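EreC (Klebsiella pneumoniae, PDB 6XCQ) probably hydrolyses the macrolactone ring of erythromycin and related macrolides, an esterase reaction thought to underlie resistance to these antibiotics. Local coordinates at residues N93-A104 against K149-T160. The protein carries 1 engineered substitution. Residues are numbered along the deposited sequence; the frame is centred on the assembly and turned at random.
Sequences NAIGLECGAIQA and KLQLVGIDLPNT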
loop_
_atom_site.group_PDB
_atom_site.type_symbol
_atom_site.label_atom_id
_atom_site.label_comp_id
_atom_site.label_asym_id
_atom_site.label_seq_id
_atom_site.Cartn_x
_atom_site.Cartn_y
_atom_site.Cartn_z
ATOM N N ASN A 93 12.290 5.170 10.326
ATOM C CA ASN A 93 11.597 5.057 11.606
ATOM C C ASN A 93 10.091 4.860 11.468
ATOM O O ASN A 93 9.386 4.845 12.481
ATOM C CB ASN A 93 11.872 6.296 12.460
ATOM C CG ASN A 93 11.611 7.574 11.710
ATOM O OD1 ASN A 93 10.666 7.663 10.926
ATOM N ND2 ASN A 93 12.454 8.579 11.938
ATOM N N ALA A 94 9.576 4.705 10.251
ATOM C CA ALA A 94 8.162 4.441 10.055
ATOM C C ALA A 94 7.990 3.501 8.862
ATOM O O ALA A 94 8.830 3.462 7.959
ATOM C CB ALA A 94 7.373 5.744 9.846
ATOM N N ILE A 95 6.894 2.745 8.875
ATOM C CA ILE A 95 6.508 1.855 7.785
ATOM C C ILE A 95 5.060 2.146 7.422
ATOM O O ILE A 95 4.188 2.153 8.298
ATOM C CB ILE A 95 6.664 0.377 8.176
ATOM C CG1 ILE A 95 8.144 0.054 8.448
ATOM C CG2 ILE A 95 6.110 -0.533 7.074
ATOM C CD1 ILE A 95 8.415 -1.411 8.619
ATOM N N GLY A 96 4.794 2.357 6.142
ATOM C CA GLY A 96 3.441 2.587 5.659
ATOM C C GLY A 96 2.936 1.363 4.918
ATOM O O GLY A 96 3.681 0.741 4.159
ATOM N N LEU A 97 1.667 1.032 5.137
ATOM C CA LEU A 97 1.044 -0.146 4.550
ATOM C C LEU A 97 -0.216 0.239 3.789
ATOM O O LEU A 97 -0.881 1.236 4.101
ATOM C CB LEU A 97 0.670 -1.175 5.633
ATOM C CG LEU A 97 1.720 -1.482 6.700
ATOM C CD1 LEU A 97 1.081 -2.230 7.849
ATOM C CD2 LEU A 97 2.845 -2.316 6.095
ATOM N N GLU A 98 -0.573 -0.602 2.816
ATOM C CA GLU A 98 -1.864 -0.509 2.136
ATOM C C GLU A 98 -2.986 -1.030 3.046
ATOM O O GLU A 98 -3.609 -2.065 2.808
ATOM C CB GLU A 98 -1.842 -1.286 0.824
ATOM C CG GLU A 98 -0.842 -0.797 -0.213
ATOM C CD GLU A 98 -0.947 -1.600 -1.505
ATOM O OE1 GLU A 98 -0.065 -2.451 -1.788
ATOM O OE2 GLU A 98 -1.934 -1.390 -2.237
ATOM N N CYS A 99 -3.255 -0.277 4.106
ATOM C CA CYS A 99 -4.469 -0.464 4.879
ATOM C C CYS A 99 -4.869 0.904 5.414
ATOM O O CYS A 99 -4.108 1.871 5.318
ATOM C CB CYS A 99 -4.284 -1.424 6.059
ATOM S SG CYS A 99 -3.043 -0.868 7.236
ATOM N N GLY A 100 -6.066 0.971 5.986
ATOM C CA GLY A 100 -6.553 2.222 6.534
ATOM C C GLY A 100 -5.880 2.577 7.846
ATOM O O GLY A 100 -5.216 1.757 8.477
ATOM N N ALA A 101 -6.050 3.849 8.236
ATOM C CA ALA A 101 -5.460 4.363 9.471
ATOM C C ALA A 101 -5.929 3.578 10.687
ATOM O O ALA A 101 -5.148 3.303 11.599
ATOM C CB ALA A 101 -5.818 5.843 9.654
ATOM N N ILE A 102 -7.208 3.232 10.732
ATOM C CA ILE A 102 -7.713 2.500 11.885
ATOM C C ILE A 102 -7.226 1.052 11.853
ATOM O O ILE A 102 -6.852 0.483 12.885
ATOM C CB ILE A 102 -9.243 2.590 11.928
ATOM C CG1 ILE A 102 -9.661 4.053 12.180
ATOM C CG2 ILE A 102 -9.788 1.666 13.002
ATOM C CD1 ILE A 102 -11.150 4.311 12.061
ATOM N N GLN A 103 -7.241 0.425 10.676
ATOM C CA GLN A 103 -6.643 -0.899 10.553
ATOM C C GLN A 103 -5.209 -0.895 11.060
ATOM O O GLN A 103 -4.783 -1.815 11.765
ATOM C CB GLN A 103 -6.685 -1.358 9.092
ATOM C CG GLN A 103 -8.039 -1.848 8.632
ATOM C CD GLN A 103 -8.036 -2.258 7.170
ATOM O OE1 GLN A 103 -7.574 -1.514 6.302
ATOM N NE2 GLN A 103 -8.548 -3.453 6.891
ATOM N N ALA A 104 -4.456 0.151 10.737
ATOM C CA ALA A 104 -3.058 0.186 11.150
ATOM C C ALA A 104 -2.906 0.399 12.652
ATOM O O ALA A 104 -1.934 -0.078 13.240
ATOM C CB ALA A 104 -2.303 1.278 10.383
ATOM N N LYS A 149 12.349 0.728 17.560
ATOM C CA LYS A 149 10.965 1.174 17.532
ATOM C C LYS A 149 10.661 1.797 16.177
ATOM O O LYS A 149 11.465 2.567 15.642
ATOM C CB LYS A 149 10.677 2.189 18.652
ATOM C CG LYS A 149 10.889 1.650 20.073
ATOM C CD LYS A 149 9.722 0.765 20.524
ATOM C CE LYS A 149 9.634 0.658 22.048
ATOM N NZ LYS A 149 10.874 0.075 22.656
ATOM N N LEU A 150 9.491 1.461 15.638
ATOM C CA LEU A 150 9.015 1.948 14.352
ATOM C C LEU A 150 7.555 2.353 14.462
ATOM O O LEU A 150 6.767 1.695 15.145
ATOM C CB LEU A 150 9.134 0.883 13.264
ATOM C CG LEU A 150 10.515 0.382 12.860
ATOM C CD1 LEU A 150 10.366 -0.621 11.718
ATOM C CD2 LEU A 150 11.401 1.549 12.454
ATOM N N GLN A 151 7.195 3.417 13.761
ATOM C CA GLN A 151 5.808 3.837 13.642
ATOM C C GLN A 151 5.158 3.113 12.463
ATOM O O GLN A 151 5.679 3.145 11.347
ATOM C CB GLN A 151 5.746 5.355 13.446
ATOM C CG GLN A 151 4.351 5.979 13.469
ATOM C CD GLN A 151 4.398 7.494 13.271
ATOM O OE1 GLN A 151 5.461 8.111 13.382
ATOM N NE2 GLN A 151 3.249 8.096 12.970
ATOM N N LEU A 152 4.030 2.459 12.713
ATOM C CA LEU A 152 3.203 1.913 11.643
ATOM C C LEU A 152 2.163 2.938 11.220
ATOM O O LEU A 152 1.529 3.582 12.064
ATOM C CB LEU A 152 2.485 0.652 12.100
ATOM C CG LEU A 152 3.060 -0.710 11.794
ATOM C CD1 LEU A 152 1.971 -1.710 12.050
ATOM C CD2 LEU A 152 3.515 -0.782 10.353
ATOM N N VAL A 153 1.965 3.051 9.904
ATOM C CA VAL A 153 1.061 4.023 9.293
ATOM C C VAL A 153 0.231 3.309 8.231
ATOM O O VAL A 153 0.790 2.614 7.378
ATOM C CB VAL A 153 1.844 5.188 8.653
ATOM C CG1 VAL A 153 0.895 6.170 7.965
ATOM C CG2 VAL A 153 2.719 5.899 9.697
ATOM N N GLY A 154 -1.090 3.479 8.271
ATOM C CA GLY A 154 -1.913 3.009 7.179
ATOM C C GLY A 154 -2.037 4.153 6.200
ATOM O O GLY A 154 -2.558 5.215 6.556
ATOM N N ILE A 155 -1.516 3.999 4.982
ATOM C CA ILE A 155 -1.549 5.100 4.032
ATOM C C ILE A 155 -2.740 5.008 3.097
ATOM O O ILE A 155 -2.876 5.842 2.191
ATOM C CB ILE A 155 -0.243 5.185 3.214
ATOM C CG1 ILE A 155 -0.108 3.971 2.305
ATOM C CG2 ILE A 155 0.974 5.331 4.124
ATOM C CD1 ILE A 155 1.037 4.066 1.321
ATOM N N ASP A 156 -3.609 4.026 3.288
ATOM C CA ASP A 156 -4.632 3.670 2.317
ATOM C C ASP A 156 -6.015 3.988 2.861
ATOM O O ASP A 156 -6.186 4.342 4.026
ATOM C CB ASP A 156 -4.553 2.174 1.995
ATOM C CG ASP A 156 -5.066 1.823 0.603
ATOM O OD1 ASP A 156 -5.693 2.672 -0.075
ATOM O OD2 ASP A 156 -4.830 0.666 0.195
ATOM N N LEU A 157 -7.011 3.814 1.998
ATOM C CA LEU A 157 -8.382 3.576 2.441
ATOM C C LEU A 157 -8.422 2.283 3.246
ATOM O O LEU A 157 -7.471 1.492 3.171
ATOM C CB LEU A 157 -9.307 3.473 1.233
ATOM C CG LEU A 157 -9.161 4.635 0.258
ATOM C CD1 LEU A 157 -9.894 4.331 -1.030
ATOM C CD2 LEU A 157 -9.700 5.912 0.910
ATOM N N PRO A 158 -9.485 2.011 4.012
ATOM C CA PRO A 158 -9.657 0.647 4.523
ATOM C C PRO A 158 -9.565 -0.333 3.364
ATOM O O PRO A 158 -10.283 -0.186 2.363
ATOM C CB PRO A 158 -11.056 0.680 5.166
ATOM C CG PRO A 158 -11.729 1.841 4.551
ATOM C CD PRO A 158 -10.635 2.860 4.368
ATOM N N ASN A 159 -8.650 -1.303 3.444
ATOM C CA ASN A 159 -8.490 -2.174 2.280
ATOM C C ASN A 159 -9.695 -3.090 2.080
ATOM O O ASN A 159 -9.725 -3.870 1.118
ATOM C CB ASN A 159 -7.178 -2.965 2.367
ATOM C CG ASN A 159 -7.058 -3.802 3.622
ATOM O OD1 ASN A 159 -8.039 -4.314 4.149
ATOM N ND2 ASN A 159 -5.823 -3.974 4.090
ATOM N N THR A 160 -10.690 -2.983 2.959
ATOM C CA THR A 160 -12.009 -3.578 2.785
ATOM C C THR A 160 -12.969 -2.677 2.030
ATOM O O THR A 160 -14.035 -3.153 1.621
ATOM C CB THR A 160 -12.636 -3.876 4.150
ATOM O OG1 THR A 160 -12.662 -2.662 4.907
ATOM C CG2 THR A 160 -11.839 -4.930 4.913
HETATM O O HOH W 1 -8.269 5.093 5.969
#
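Q103 OE1 accepts two backbone N-H groups, one from each segment: G100 N, in the carbonyl plane and on a lone pair, and N159 N, 3.1 Å from Q103 OE1 and tilted 27° from that plane. Q103 NE2 donates to N159 OD1 at 2.9 Å, coming from above the N159 carbonyl plane, with the two amide planes 68° apart, and also bonds D125 OD2. Glutamine suits the place because it accepts and donates at once; with CG anti to the carbonyl carbon (chi1 -77°) and the chain extended beyond it, the amide reaches from the first helical turn to the 156-160 loop. N159 ND2 in turn donates to E98 O at 3.2 Å, on a lone pair, and to T128 OG1. These links join the loops after two neighbouring parallel strands, 94-97 and outermost 151-154, connected through helices 101-112 and 126-146 as a beta-alpha-beta crossover. Their ladder runs from Q151 N–N93 O to I155 N–L97 O. On one sheet face, L152 CD2 lies 3.8 Å from L97 CD1, while I95 CD1 meets L150 CD1 at 3.7 Å; such apolar side chains suit a face covered by those helices. G154 CA passes close to C99 O and G100 O, leaving no room for a CB, and small A104 packs its CB against G154 N at 3.3 Å. E98 OE2 and D156 OD2 lie 4.3 Å apart; R281 NH2 forms a salt bridge with each, probably offsetting their repulsion.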